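Side-chain contacts in metallo-beta-lactamase family protein (Thermus thermophilus, PDB 2ZO4), which binds two zinc ions in a metallo-beta-lactamase fold and is probably a hydrolase, its substrate not established: residues L166-H171 against H175-L180; G189-E194 against D219-L224; K195-V200 against K248-A253; R227-G232 against A238-R243. All coordinates share one frame; numbering follows the deposited sequence.

Contact 1: residues L166-H171 against H175-L180; sequences LWTPGH and HAAFYL. With ZN (zinc ion), chain B.
Leu-166 and Ala-177 form an antiparallel hydrogen-bonded pair, followed by the non-hydrogen-bonded pair Trp-167 and Ala-176, where strand 161-167 runs beside strand 176-180 in a beta hairpin. Leu-166 N gives a nearly straight bond to Ala-177 O (2.9 Å, 173°), and Thr-168 N closes the pairing on His-175 O at 2.7 Å. The same carbonyl oxygen lies at the edge of the Trp-167 indole, 3.4 Å from its CD1, while Trp-167 NE1 bonds to Asp-173 O in the turn. With chi1 at 36°, Thr-168 OG1 sits between its own backbone N and carbonyl carbon and meets the His-175 imidazole at its edge, in the ring plane, in a hydrogen bond of 3.0 Å to ND1. On the face shared by Leu-166 and Ala-177, Leu-166 CD1 touches Tyr-179 CB at 3.8 Å. His-171, beyond the paired part, binds zinc through NE2 at 2.1 Å, and its ND1 bonds to Asn-199 O. Since His-175 NE2 bonds to Asp-190 N, both ring nitrogens of this buried histidine have partners, which fixes its rotation; it thus acts as a second-shell residue that links the hairpin to the backbone of a zinc ligand.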
loop_
_atom_site.group_PDB
_atom_site.type_symbol
_atom_site.label_atom_id
_atom_site.label_comp_id
_atom_site.label_asym_id
_atom_site.label_seq_id
_atom_site.Cartn_x
_atom_site.Cartn_y
_atom_site.Cartn_z
ATOM N N LEU A 166 -8.396 5.629 -9.091
ATOM C CA LEU A 166 -8.532 6.584 -7.995
ATOM C C LEU A 166 -7.229 6.687 -7.229
ATOM O O LEU A 166 -6.875 5.782 -6.476
ATOM C CB LEU A 166 -9.660 6.183 -7.041
ATOM C CG LEU A 166 -11.042 5.818 -7.585
ATOM C CD1 LEU A 166 -11.907 5.355 -6.430
ATOM C CD2 LEU A 166 -11.699 6.991 -8.321
ATOM N N TRP A 167 -6.516 7.791 -7.440
ATOM C CA TRP A 167 -5.297 8.079 -6.702
ATOM C C TRP A 167 -5.662 8.303 -5.244
ATOM O O TRP A 167 -6.443 9.206 -4.910
ATOM C CB TRP A 167 -4.585 9.300 -7.287
ATOM C CG TRP A 167 -3.296 9.681 -6.605
ATOM C CD1 TRP A 167 -2.335 8.836 -6.120
ATOM C CD2 TRP A 167 -2.816 11.011 -6.364
ATOM N NE1 TRP A 167 -1.293 9.558 -5.582
ATOM C CE2 TRP A 167 -1.562 10.895 -5.721
ATOM C CE3 TRP A 167 -3.325 12.291 -6.632
ATOM C CZ2 TRP A 167 -0.807 12.012 -5.336
ATOM C CZ3 TRP A 167 -2.576 13.405 -6.243
ATOM C CH2 TRP A 167 -1.332 13.255 -5.602
ATOM N N THR A 168 -5.120 7.442 -4.390
ATOM C CA THR A 168 -5.413 7.452 -2.961
ATOM C C THR A 168 -4.106 7.405 -2.155
ATOM O O THR A 168 -3.777 6.372 -1.553
ATOM C CB THR A 168 -6.343 6.280 -2.572
ATOM O OG1 THR A 168 -6.022 5.130 -3.367
ATOM C CG2 THR A 168 -7.816 6.655 -2.802
ATOM N N PRO A 169 -3.354 8.527 -2.145
ATOM C CA PRO A 169 -2.069 8.591 -1.452
ATOM C C PRO A 169 -2.227 8.493 0.068
ATOM O O PRO A 169 -3.304 8.780 0.595
ATOM C CB PRO A 169 -1.531 9.970 -1.843
ATOM C CG PRO A 169 -2.757 10.778 -2.124
ATOM C CD PRO A 169 -3.695 9.817 -2.774
ATOM N N GLY A 170 -1.161 8.083 0.751
ATOM C CA GLY A 170 -1.176 7.917 2.200
ATOM C C GLY A 170 -0.473 6.642 2.611
ATOM O O GLY A 170 0.631 6.679 3.156
ATOM N N HIS A 171 -1.116 5.509 2.346
ATOM C CA HIS A 171 -0.496 4.205 2.547
ATOM C C HIS A 171 0.748 4.053 1.665
ATOM O O HIS A 171 1.757 3.495 2.089
ATOM C CB HIS A 171 -1.499 3.091 2.262
ATOM C CG HIS A 171 -0.929 1.718 2.428
ATOM N ND1 HIS A 171 -0.699 1.154 3.664
ATOM C CD2 HIS A 171 -0.524 0.804 1.517
ATOM C CE1 HIS A 171 -0.191 -0.054 3.508
ATOM N NE2 HIS A 171 -0.076 -0.292 2.215
ATOM N N HIS A 175 -0.399 5.321 -4.467
ATOM C CA HIS A 175 -1.380 4.271 -4.279
ATOM C C HIS A 175 -2.610 4.582 -5.123
ATOM O O HIS A 175 -3.117 5.713 -5.126
ATOM C CB HIS A 175 -1.753 4.093 -2.811
ATOM C CG HIS A 175 -2.662 2.930 -2.567
ATOM N ND1 HIS A 175 -4.024 3.000 -2.755
ATOM C CD2 HIS A 175 -2.399 1.661 -2.176
ATOM C CE1 HIS A 175 -4.564 1.825 -2.483
ATOM N NE2 HIS A 175 -3.598 0.995 -2.132
ATOM N N ALA A 176 -3.071 3.574 -5.848
ATOM C CA ALA A 176 -4.259 3.711 -6.668
ATOM C C ALA A 176 -5.248 2.603 -6.334
ATOM O O ALA A 176 -4.868 1.440 -6.222
ATOM C CB ALA A 176 -3.886 3.678 -8.152
ATOM N N ALA A 177 -6.511 2.977 -6.151
ATOM C CA ALA A 177 -7.608 2.009 -6.118
ATOM C C ALA A 177 -8.233 1.932 -7.510
ATOM O O ALA A 177 -8.102 2.862 -8.309
ATOM C CB ALA A 177 -8.651 2.411 -5.086
ATOM N N PHE A 178 -8.902 0.822 -7.801
ATOM C CA PHE A 178 -9.553 0.643 -9.091
ATOM C C PHE A 178 -11.044 0.437 -8.880
ATOM O O PHE A 178 -11.463 -0.523 -8.229
ATOM C CB PHE A 178 -8.918 -0.511 -9.876
ATOM C CG PHE A 178 -7.450 -0.309 -10.166
ATOM C CD1 PHE A 178 -7.041 0.446 -11.262
ATOM C CD2 PHE A 178 -6.477 -0.862 -9.328
ATOM C CE1 PHE A 178 -5.679 0.648 -11.528
ATOM C CE2 PHE A 178 -5.111 -0.667 -9.585
ATOM C CZ PHE A 178 -4.715 0.087 -10.686
ATOM N N TYR A 179 -11.834 1.358 -9.425
ATOM C CA TYR A 179 -13.270 1.406 -9.165
ATOM C C TYR A 179 -14.107 1.056 -10.392
ATOM O O TYR A 179 -13.991 1.689 -11.448
ATOM C CB TYR A 179 -13.658 2.784 -8.613
ATOM C CG TYR A 179 -15.096 2.908 -8.127
ATOM C CD1 TYR A 179 -15.671 1.936 -7.308
ATOM C CD2 TYR A 179 -15.867 4.022 -8.467
ATOM C CE1 TYR A 179 -16.992 2.063 -6.855
ATOM C CE2 TYR A 179 -17.181 4.158 -8.023
ATOM C CZ TYR A 179 -17.732 3.178 -7.212
ATOM O OH TYR A 179 -19.028 3.317 -6.771
ATOM N N LEU A 180 -14.938 0.028 -10.234
ATOM C CA LEU A 180 -15.893 -0.385 -11.258
ATOM C C LEU A 180 -17.189 0.369 -10.997
ATOM O O LEU A 180 -18.004 -0.041 -10.168
ATOM C CB LEU A 180 -16.118 -1.903 -11.213
ATOM C CG LEU A 180 -15.017 -2.820 -11.763
ATOM C CD1 LEU A 180 -13.750 -2.796 -10.903
ATOM C CD2 LEU A 180 -15.536 -4.236 -11.869
HETATM ZN ZN ZN B . 0.780 -1.908 1.211
HETATM O O HOH W 1 1.062 -3.861 1.592
#

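Contact 2: residues G189-E194 against D219-L224; sequences GDALLE and DRLADL. With ZN (zinc ion), chain B; ZN (zinc ion), chain C.
Leu-221, on the last turn of helix 210-222, meets Ala-191 and Leu-192 of the loop that follows strand 185-189. Its CB leaves the helix toward this loop, and CG stands anti to the carbonyl carbon (chi1 -61°), with CD1 extended beyond it. From CB and CG the chain leads to the one atom that does the touching: CD1 reaches Ala-191 CB at 3.9 Å and Leu-192 CD1 at 4.3 Å. Leu-221 also packs on Leu-186 of strand 185-189. The contact is small and wholly apolar, made by three buried side chains. Leu-192 continues the hydrophobic layer onto helix 240-261, where it touches Val-240, Ala-244 and Leu-247, and Ala-191 lies against the ring of His-175.

One residue before Ala-191, the side chain of Asp-190 heads for the metals. Its OD2 bridges both zinc ions, at 2.1 Å from the zinc of chain C and at a longer 2.6 Å from the zinc of chain B. Water 1 also joins the pair, 2.0 Å from each metal. His-70, His-72 and His-171 complete the chain B site, and Asp-74, His-75 and His-233 the chain C site. A bridging aspartate at the start of a loop, with a water or hydroxide shared between two zinc ions, is the dinuclear centre typical of hydrolases of the metallo-beta-lactamase fold; here the residue next to that aspartate is packed against a helix over the sheet.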
loop_
_atom_site.group_PDB
_atom_site.type_symbol
_atom_site.label_atom_id
_atom_site.label_comp_id
_atom_site.label_asym_id
_atom_site.label_seq_id
_atom_site.Cartn_x
_atom_site.Cartn_y
_atom_site.Cartn_z
ATOM N N GLY A 189 -7.221 -1.834 -2.856
ATOM C CA GLY A 189 -5.813 -2.033 -2.498
ATOM C C GLY A 189 -5.660 -1.950 -0.991
ATOM O O GLY A 189 -6.468 -2.508 -0.257
ATOM N N ASP A 190 -4.641 -1.232 -0.526
ATOM C CA ASP A 190 -4.463 -1.018 0.904
ATOM C C ASP A 190 -4.865 0.384 1.369
ATOM O O ASP A 190 -4.403 0.842 2.406
ATOM C CB ASP A 190 -3.021 -1.317 1.327
ATOM C CG ASP A 190 -2.641 -2.779 1.159
ATOM O OD1 ASP A 190 -3.477 -3.596 0.712
ATOM O OD2 ASP A 190 -1.479 -3.105 1.470
ATOM N N ALA A 191 -5.718 1.068 0.608
ATOM C CA ALA A 191 -6.222 2.384 1.018
ATOM C C ALA A 191 -7.258 2.243 2.138
ATOM O O ALA A 191 -7.534 3.197 2.880
ATOM C CB ALA A 191 -6.830 3.121 -0.178
ATOM N N LEU A 192 -7.820 1.039 2.236
ATOM C CA LEU A 192 -8.879 0.705 3.175
ATOM C C LEU A 192 -8.752 -0.780 3.513
ATOM O O LEU A 192 -8.530 -1.601 2.622
ATOM C CB LEU A 192 -10.243 0.966 2.521
ATOM C CG LEU A 192 -11.451 1.400 3.353
ATOM C CD1 LEU A 192 -11.298 2.835 3.833
ATOM C CD2 LEU A 192 -12.723 1.259 2.535
ATOM N N LEU A 193 -8.870 -1.115 4.795
ATOM C CA LEU A 193 -8.909 -2.509 5.255
ATOM C C LEU A 193 -9.979 -2.647 6.332
ATOM O O LEU A 193 -10.259 -1.682 7.042
ATOM C CB LEU A 193 -7.549 -2.947 5.816
ATOM C CG LEU A 193 -6.310 -2.999 4.911
ATOM C CD1 LEU A 193 -5.066 -3.303 5.734
ATOM C CD2 LEU A 193 -6.470 -4.014 3.781
ATOM N N GLU A 194 -10.562 -3.839 6.463
ATOM C CA GLU A 194 -11.657 -4.069 7.424
ATOM C C GLU A 194 -11.264 -4.247 8.897
ATOM O O GLU A 194 -12.018 -3.849 9.790
ATOM C CB GLU A 194 -12.542 -5.253 6.991
ATOM C CG GLU A 194 -11.830 -6.604 6.939
ATOM C CD GLU A 194 -12.714 -7.781 7.341
ATOM O OE1 GLU A 194 -13.939 -7.601 7.540
ATOM O OE2 GLU A 194 -12.168 -8.898 7.465
ATOM N N ASP A 219 -11.574 10.265 3.113
ATOM C CA ASP A 219 -12.686 11.168 2.797
ATOM C C ASP A 219 -13.210 10.919 1.388
ATOM O O ASP A 219 -14.419 10.806 1.184
ATOM C CB ASP A 219 -12.249 12.632 2.915
ATOM C CG ASP A 219 -12.317 13.164 4.336
ATOM O OD1 ASP A 219 -13.308 12.889 5.051
ATOM O OD2 ASP A 219 -11.375 13.881 4.740
ATOM N N ARG A 220 -12.288 10.835 0.426
ATOM C CA ARG A 220 -12.612 10.597 -0.983
ATOM C C ARG A 220 -13.372 9.280 -1.150
ATOM O O ARG A 220 -14.410 9.243 -1.808
ATOM C CB ARG A 220 -11.329 10.601 -1.828
ATOM C CG ARG A 220 -11.528 10.831 -3.326
ATOM C CD ARG A 220 -11.264 9.568 -4.147
ATOM N NE ARG A 220 -11.366 9.821 -5.586
ATOM C CZ ARG A 220 -10.346 10.136 -6.384
ATOM N NH1 ARG A 220 -9.110 10.235 -5.906
ATOM N NH2 ARG A 220 -10.562 10.347 -7.678
ATOM N N LEU A 221 -12.861 8.216 -0.532
ATOM C CA LEU A 221 -13.510 6.901 -0.566
ATOM C C LEU A 221 -14.851 6.879 0.168
ATOM O O LEU A 221 -15.769 6.180 -0.252
ATOM C CB LEU A 221 -12.588 5.812 -0.005
ATOM C CG LEU A 221 -11.258 5.567 -0.727
ATOM C CD1 LEU A 221 -10.482 4.439 -0.044
ATOM C CD2 LEU A 221 -11.465 5.273 -2.215
ATOM N N ALA A 222 -14.958 7.643 1.253
ATOM C CA ALA A 222 -16.199 7.723 2.029
ATOM C C ALA A 222 -17.366 8.273 1.203
ATOM O O ALA A 222 -18.494 7.797 1.327
ATOM C CB ALA A 222 -15.996 8.555 3.283
ATOM N N ASP A 223 -17.078 9.263 0.360
ATOM C CA ASP A 223 -18.089 9.935 -0.461
ATOM C C ASP A 223 -18.278 9.288 -1.832
ATOM O O ASP A 223 -19.115 9.732 -2.625
ATOM C CB ASP A 223 -17.726 11.417 -0.639
ATOM C CG ASP A 223 -17.609 12.158 0.683
ATOM O OD1 ASP A 223 -18.515 12.023 1.532
ATOM O OD2 ASP A 223 -16.610 12.889 0.871
ATOM N N LEU A 224 -17.506 8.237 -2.106
ATOM C CA LEU A 224 -17.508 7.591 -3.418
ATOM C C LEU A 224 -18.863 7.003 -3.805
ATOM O O LEU A 224 -19.272 7.093 -4.963
ATOM C CB LEU A 224 -16.422 6.505 -3.489
ATOM C CG LEU A 224 -16.047 5.911 -4.851
ATOM C CD1 LEU A 224 -15.480 6.965 -5.819
ATOM C CD2 LEU A 224 -15.052 4.776 -4.657
HETATM ZN ZN ZN B . 0.780 -1.908 1.211
HETATM ZN ZN ZN C . -0.556 -4.935 1.190
HETATM O O HOH W 1 1.062 -3.861 1.592
#

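Contact 3: residues K195-V200 against K248-A253; sequences KVSPNV and KAHHQA
Ser-197 and His-251 make the polar part of this contact, between the loop 195-200 and helix 240-261. His-251 NE2 donates to Ser-197 OG at 2.7 Å, with the oxygen tilted 23° from the imidazole plane. The hydroxyl in turn donates a hydrogen bond to Pro-198 O, 2.9 Å from OG, and is therefore acceptor and donor at once. What turns it to the helix is the first torsion, which sets OG anti to the backbone N (chi1 176°). The other ring nitrogen, His-251 ND1, is hydrogen-bonded to His-295 NE2 of helix 286-301.

Two van der Waals contacts accompany this bond. Ser-197 CB rests 3.5 Å from His-250 CD2, and Val-200 CG1 lies 3.7 Å from His-251 CE1, the valine and the histidine running past each other in opposite directions. Within the helix the two histidines also meet: His-250 CD2 stands 3.9 Å above the plane of the His-251 ring, over its centre, so that the edge of one imidazole covers a face of the other. Phe-214 of helix 210-222 packs against His-251 as well.

A continuous series of bonds thus runs from helix 286-301 through His-251 and Ser-197 to the backbone of Pro-198. With both nitrogens bonded, His-251 has its ring orientation fixed, and the loop that carries Asn-199 is tied directly to helix 240-261 and, through His-251, to a second helix.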
loop_
_atom_site.group_PDB
_atom_site.type_symbol
_atom_site.label_atom_id
_atom_site.label_comp_id
_atom_site.label_asym_id
_atom_site.label_seq_id
_atom_site.Cartn_x
_atom_site.Cartn_y
_atom_site.Cartn_z
ATOM N N LYS A 195 -10.116 -4.859 9.170
ATOM C CA LYS A 195 -9.816 -5.255 10.558
ATOM C C LYS A 195 -8.936 -4.244 11.277
ATOM O O LYS A 195 -9.217 -3.841 12.413
ATOM C CB LYS A 195 -9.182 -6.649 10.600
ATOM N N VAL A 196 -7.871 -3.841 10.596
ATOM C CA VAL A 196 -6.887 -2.919 11.136
ATOM C C VAL A 196 -6.798 -1.705 10.224
ATOM O O VAL A 196 -7.511 -1.617 9.215
ATOM C CB VAL A 196 -5.491 -3.587 11.232
ATOM C CG1 VAL A 196 -5.470 -4.633 12.329
ATOM C CG2 VAL A 196 -5.095 -4.210 9.893
ATOM N N SER A 197 -5.933 -0.767 10.582
ATOM C CA SER A 197 -5.589 0.300 9.667
ATOM C C SER A 197 -4.428 -0.160 8.806
ATOM O O SER A 197 -3.465 -0.740 9.319
ATOM C CB SER A 197 -5.210 1.581 10.408
ATOM O OG SER A 197 -4.799 2.578 9.484
ATOM N N PRO A 198 -4.521 0.080 7.486
ATOM C CA PRO A 198 -3.323 -0.068 6.675
ATOM C C PRO A 198 -2.248 0.897 7.162
ATOM O O PRO A 198 -2.567 1.986 7.657
ATOM C CB PRO A 198 -3.792 0.310 5.266
ATOM C CG PRO A 198 -5.088 1.024 5.447
ATOM C CD PRO A 198 -5.696 0.468 6.685
ATOM N N ASN A 199 -0.990 0.490 7.041
ATOM C CA ASN A 199 0.144 1.333 7.411
ATOM C C ASN A 199 0.045 2.721 6.773
ATOM O O ASN A 199 -0.372 2.861 5.623
ATOM C CB ASN A 199 1.455 0.660 6.992
ATOM C CG ASN A 199 2.636 1.064 7.865
ATOM O OD1 ASN A 199 2.679 0.753 9.060
ATOM N ND2 ASN A 199 3.611 1.744 7.265
ATOM N N VAL A 200 0.387 3.744 7.542
ATOM C CA VAL A 200 0.669 5.056 6.983
ATOM C C VAL A 200 2.068 5.440 7.462
ATOM O O VAL A 200 2.241 6.029 8.532
ATOM C CB VAL A 200 -0.427 6.112 7.333
ATOM C CG1 VAL A 200 -0.583 6.292 8.846
ATOM C CG2 VAL A 200 -0.132 7.428 6.653
ATOM N N LYS A 248 -10.820 6.997 10.018
ATOM C CA LYS A 248 -10.672 8.399 10.380
ATOM C C LYS A 248 -10.599 8.528 11.901
ATOM O O LYS A 248 -9.658 9.114 12.440
ATOM C CB LYS A 248 -11.880 9.179 9.873
ATOM C CG LYS A 248 -11.545 10.418 9.104
ATOM C CD LYS A 248 -11.229 10.066 7.672
ATOM C CE LYS A 248 -11.425 11.260 6.763
ATOM N NZ LYS A 248 -10.349 12.293 6.876
ATOM N N ALA A 249 -11.596 7.956 12.576
ATOM C CA ALA A 249 -11.708 8.007 14.033
ATOM C C ALA A 249 -10.544 7.291 14.712
ATOM O O ALA A 249 -10.030 7.760 15.728
ATOM C CB ALA A 249 -13.045 7.413 14.486
ATOM N N HIS A 250 -10.136 6.163 14.135
ATOM C CA HIS A 250 -8.981 5.393 14.595
ATOM C C HIS A 250 -7.715 6.245 14.674
ATOM O O HIS A 250 -7.042 6.272 15.700
ATOM C CB HIS A 250 -8.748 4.185 13.676
ATOM C CG HIS A 250 -7.501 3.417 13.987
ATOM N ND1 HIS A 250 -7.359 2.658 15.129
ATOM C CD2 HIS A 250 -6.335 3.293 13.307
ATOM C CE1 HIS A 250 -6.161 2.100 15.139
ATOM N NE2 HIS A 250 -5.519 2.468 14.044
ATOM N N HIS A 251 -7.396 6.940 13.585
ATOM C CA HIS A 251 -6.185 7.754 13.544
ATOM C C HIS A 251 -6.275 8.988 14.430
ATOM O O HIS A 251 -5.269 9.422 14.986
ATOM C CB HIS A 251 -5.801 8.099 12.107
ATOM C CG HIS A 251 -5.217 6.938 11.365
ATOM N ND1 HIS A 251 -3.911 6.532 11.533
ATOM C CD2 HIS A 251 -5.775 6.066 10.494
ATOM C CE1 HIS A 251 -3.683 5.472 10.779
ATOM N NE2 HIS A 251 -4.797 5.171 10.137
ATOM N N GLN A 252 -7.483 9.524 14.583
ATOM C CA GLN A 252 -7.724 10.589 15.546
ATOM C C GLN A 252 -7.425 10.114 16.975
ATOM O O GLN A 252 -6.815 10.844 17.758
ATOM C CB GLN A 252 -9.158 11.110 15.429
ATOM C CG GLN A 252 -9.319 12.573 15.817
ATOM C CD GLN A 252 -8.483 13.513 14.953
ATOM O OE1 GLN A 252 -8.353 13.327 13.736
ATOM N NE2 GLN A 252 -7.909 14.529 15.584
ATOM N N ALA A 253 -7.830 8.885 17.293
ATOM C CA ALA A 253 -7.524 8.270 18.589
ATOM C C ALA A 253 -6.020 8.046 18.761
ATOM O O ALA A 253 -5.468 8.337 19.824
ATOM C CB ALA A 253 -8.290 6.959 18.762
#

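Contact 4: residues R227-G232 against A238-R243; sequences RVAYAG and ADVRQR
A chi1 of 174° at Val-240 swings CG1 to the side remote from the backbone N and leaves CG2 beside that nitrogen, directed at strand 228-231; there CG2 meets Ala-229 CB at 3.6 Å. The same methyl group lies 3.7 Å from Ala-229 N and 3.9 Å from Val-228 C, so it rests against the strand backbone as well as on the alanine side chain. Ala-229 and Val-240 are both buried, and Val-240 also packs on Leu-192 of the loop after strand 185-189.

Nearer the surface the chains approach through their backbones, and the CA atoms of Val-228 and Ala-238 come within 4.8 Å. Ala-229 has its own backbone pairing with Ile-237, just before the second segment, which holds the turn close to the strand.

Asp-239 occupies the N-cap of helix 240-261. With chi1 at -166°, its carboxylate folds back over the first turn, and OD1 accepts from Gln-242 N at 3.0 Å; the donor stands well above the carboxylate plane. Arg-243 N bonds to Asp-239 O in the same turn. Arg-241 NH1 forms a salt bridge with Asp-223.

The link from strand to helix therefore divides its chemistry: a methyl-to-methyl contact, backed by the strand backbone, joins the buried side, while at the exposed side a carboxylate satisfies an amide of the first turn and probably interacts favourably with the helix dipole.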
loop_
_atom_site.group_PDB
_atom_site.type_symbol
_atom_site.label_atom_id
_atom_site.label_comp_id
_atom_site.label_asym_id
_atom_site.label_seq_id
_atom_site.Cartn_x
_atom_site.Cartn_y
_atom_site.Cartn_z
ATOM N N ARG A 227 -20.540 0.282 -3.347
ATOM C CA ARG A 227 -21.465 -0.681 -2.751
ATOM C C ARG A 227 -20.739 -1.753 -1.952
ATOM O O ARG A 227 -21.305 -2.335 -1.026
ATOM C CB ARG A 227 -22.336 -1.321 -3.837
ATOM C CG ARG A 227 -23.310 -0.330 -4.460
ATOM C CD ARG A 227 -24.174 -0.958 -5.542
ATOM N NE ARG A 227 -25.278 -0.065 -5.898
ATOM C CZ ARG A 227 -26.440 -0.001 -5.246
ATOM N NH1 ARG A 227 -26.668 -0.771 -4.190
ATOM N NH2 ARG A 227 -27.378 0.843 -5.648
ATOM N N VAL A 228 -19.488 -2.007 -2.320
ATOM C CA VAL A 228 -18.640 -2.985 -1.639
ATOM C C VAL A 228 -17.174 -2.696 -1.981
ATOM O O VAL A 228 -16.875 -2.169 -3.056
ATOM C CB VAL A 228 -19.032 -4.453 -2.015
ATOM C CG1 VAL A 228 -18.713 -4.756 -3.484
ATOM C CG2 VAL A 228 -18.353 -5.461 -1.090
ATOM N N ALA A 229 -16.271 -3.013 -1.058
ATOM C CA ALA A 229 -14.842 -2.896 -1.333
ATOM C C ALA A 229 -14.127 -4.213 -1.102
ATOM O O ALA A 229 -14.333 -4.874 -0.082
ATOM C CB ALA A 229 -14.205 -1.792 -0.497
ATOM N N TYR A 230 -13.301 -4.589 -2.070
ATOM C CA TYR A 230 -12.423 -5.740 -1.938
ATOM C C TYR A 230 -10.991 -5.218 -1.877
ATOM O O TYR A 230 -10.473 -4.662 -2.849
ATOM C CB TYR A 230 -12.614 -6.711 -3.105
ATOM C CG TYR A 230 -14.039 -7.178 -3.299
ATOM C CD1 TYR A 230 -14.711 -7.880 -2.296
ATOM C CD2 TYR A 230 -14.714 -6.927 -4.492
ATOM C CE1 TYR A 230 -16.027 -8.309 -2.475
ATOM C CE2 TYR A 230 -16.024 -7.352 -4.680
ATOM C CZ TYR A 230 -16.674 -8.040 -3.667
ATOM O OH TYR A 230 -17.967 -8.463 -3.853
ATOM N N ALA A 231 -10.372 -5.388 -0.714
ATOM C CA ALA A 231 -9.096 -4.763 -0.405
ATOM C C ALA A 231 -7.923 -5.731 -0.552
ATOM O O ALA A 231 -8.109 -6.899 -0.904
ATOM C CB ALA A 231 -9.137 -4.169 0.996
ATOM N N GLY A 232 -6.718 -5.230 -0.284
ATOM C CA GLY A 232 -5.489 -6.005 -0.444
ATOM C C GLY A 232 -5.275 -7.050 0.635
ATOM O O GLY A 232 -4.517 -7.999 0.440
ATOM N N ALA A 238 -18.335 -4.315 3.397
ATOM C CA ALA A 238 -19.717 -4.171 2.937
ATOM C C ALA A 238 -20.207 -2.726 2.967
ATOM O O ALA A 238 -20.948 -2.303 2.073
ATOM C CB ALA A 238 -20.647 -5.078 3.739
ATOM N N ASP A 239 -19.796 -1.980 3.991
ATOM C CA ASP A 239 -20.107 -0.556 4.083
ATOM C C ASP A 239 -18.814 0.264 4.026
ATOM O O ASP A 239 -18.101 0.401 5.023
ATOM C CB ASP A 239 -20.916 -0.244 5.352
ATOM C CG ASP A 239 -21.552 1.152 5.324
ATOM O OD1 ASP A 239 -20.954 2.086 4.746
ATOM O OD2 ASP A 239 -22.652 1.317 5.894
ATOM N N VAL A 240 -18.530 0.802 2.842
ATOM C CA VAL A 240 -17.277 1.503 2.575
ATOM C C VAL A 240 -17.188 2.833 3.332
ATOM O O VAL A 240 -16.149 3.138 3.918
ATOM C CB VAL A 240 -17.054 1.701 1.050
ATOM C CG1 VAL A 240 -15.815 2.557 0.773
ATOM C CG2 VAL A 240 -16.927 0.355 0.359
ATOM N N ARG A 241 -18.279 3.602 3.332
ATOM C CA ARG A 241 -18.329 4.874 4.057
ATOM C C ARG A 241 -18.089 4.660 5.546
ATOM O O ARG A 241 -17.347 5.422 6.175
ATOM C CB ARG A 241 -19.663 5.608 3.837
ATOM C CG ARG A 241 -19.763 6.934 4.607
ATOM C CD ARG A 241 -21.140 7.611 4.511
ATOM N NE ARG A 241 -21.414 8.156 3.179
ATOM C CZ ARG A 241 -20.984 9.336 2.732
ATOM N NH1 ARG A 241 -20.237 10.126 3.498
ATOM N NH2 ARG A 241 -21.295 9.723 1.503
ATOM N N GLN A 242 -18.707 3.613 6.093
ATOM C CA GLN A 242 -18.605 3.300 7.518
ATOM C C GLN A 242 -17.177 2.970 7.916
ATOM O O GLN A 242 -16.677 3.503 8.904
ATOM C CB GLN A 242 -19.544 2.151 7.900
ATOM C CG GLN A 242 -19.575 1.834 9.387
ATOM C CD GLN A 242 -20.473 0.654 9.716
ATOM O OE1 GLN A 242 -21.618 0.580 9.264
ATOM N NE2 GLN A 242 -19.955 -0.279 10.511
ATOM N N ARG A 243 -16.521 2.101 7.150
ATOM C CA ARG A 243 -15.128 1.748 7.430
ATOM C C ARG A 243 -14.176 2.943 7.278
ATOM O O ARG A 243 -13.264 3.117 8.085
ATOM C CB ARG A 243 -14.663 0.570 6.565
ATOM C CG ARG A 243 -13.294 -0.003 6.956
ATOM C CD ARG A 243 -13.236 -0.387 8.439
ATOM N NE ARG A 243 -11.883 -0.740 8.864
ATOM C CZ ARG A 243 -11.428 -0.636 10.111
ATOM N NH1 ARG A 243 -12.213 -0.181 11.084
ATOM N NH2 ARG A 243 -10.178 -0.983 10.384
#

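Overall arrangement
Contacts 1 and 2 supply zinc ligands, whereas contacts 3 and 4 lie farther from the metals. Contacts 1 and 2, with centres 8 Å apart, both reach the zinc of chain B and share water 1; the bond from contact 1 to Asp-190 N joins them. Contact 3 is about 17 Å from contact 1 between centres, yet Asn-199 O comes within 2.6 Å of His-171 ND1. Contact 4 uses the first turn of helix 240-261 and contact 3 a later part of it. Arg-243 of contact 4 connects the outer pieces, its NE 2.6 Å from Leu-193 O of contact 2, while Asp-219 OD2 of contact 2 forms a salt bridge with Lys-248 NZ of contact 3 at 2.9 Å.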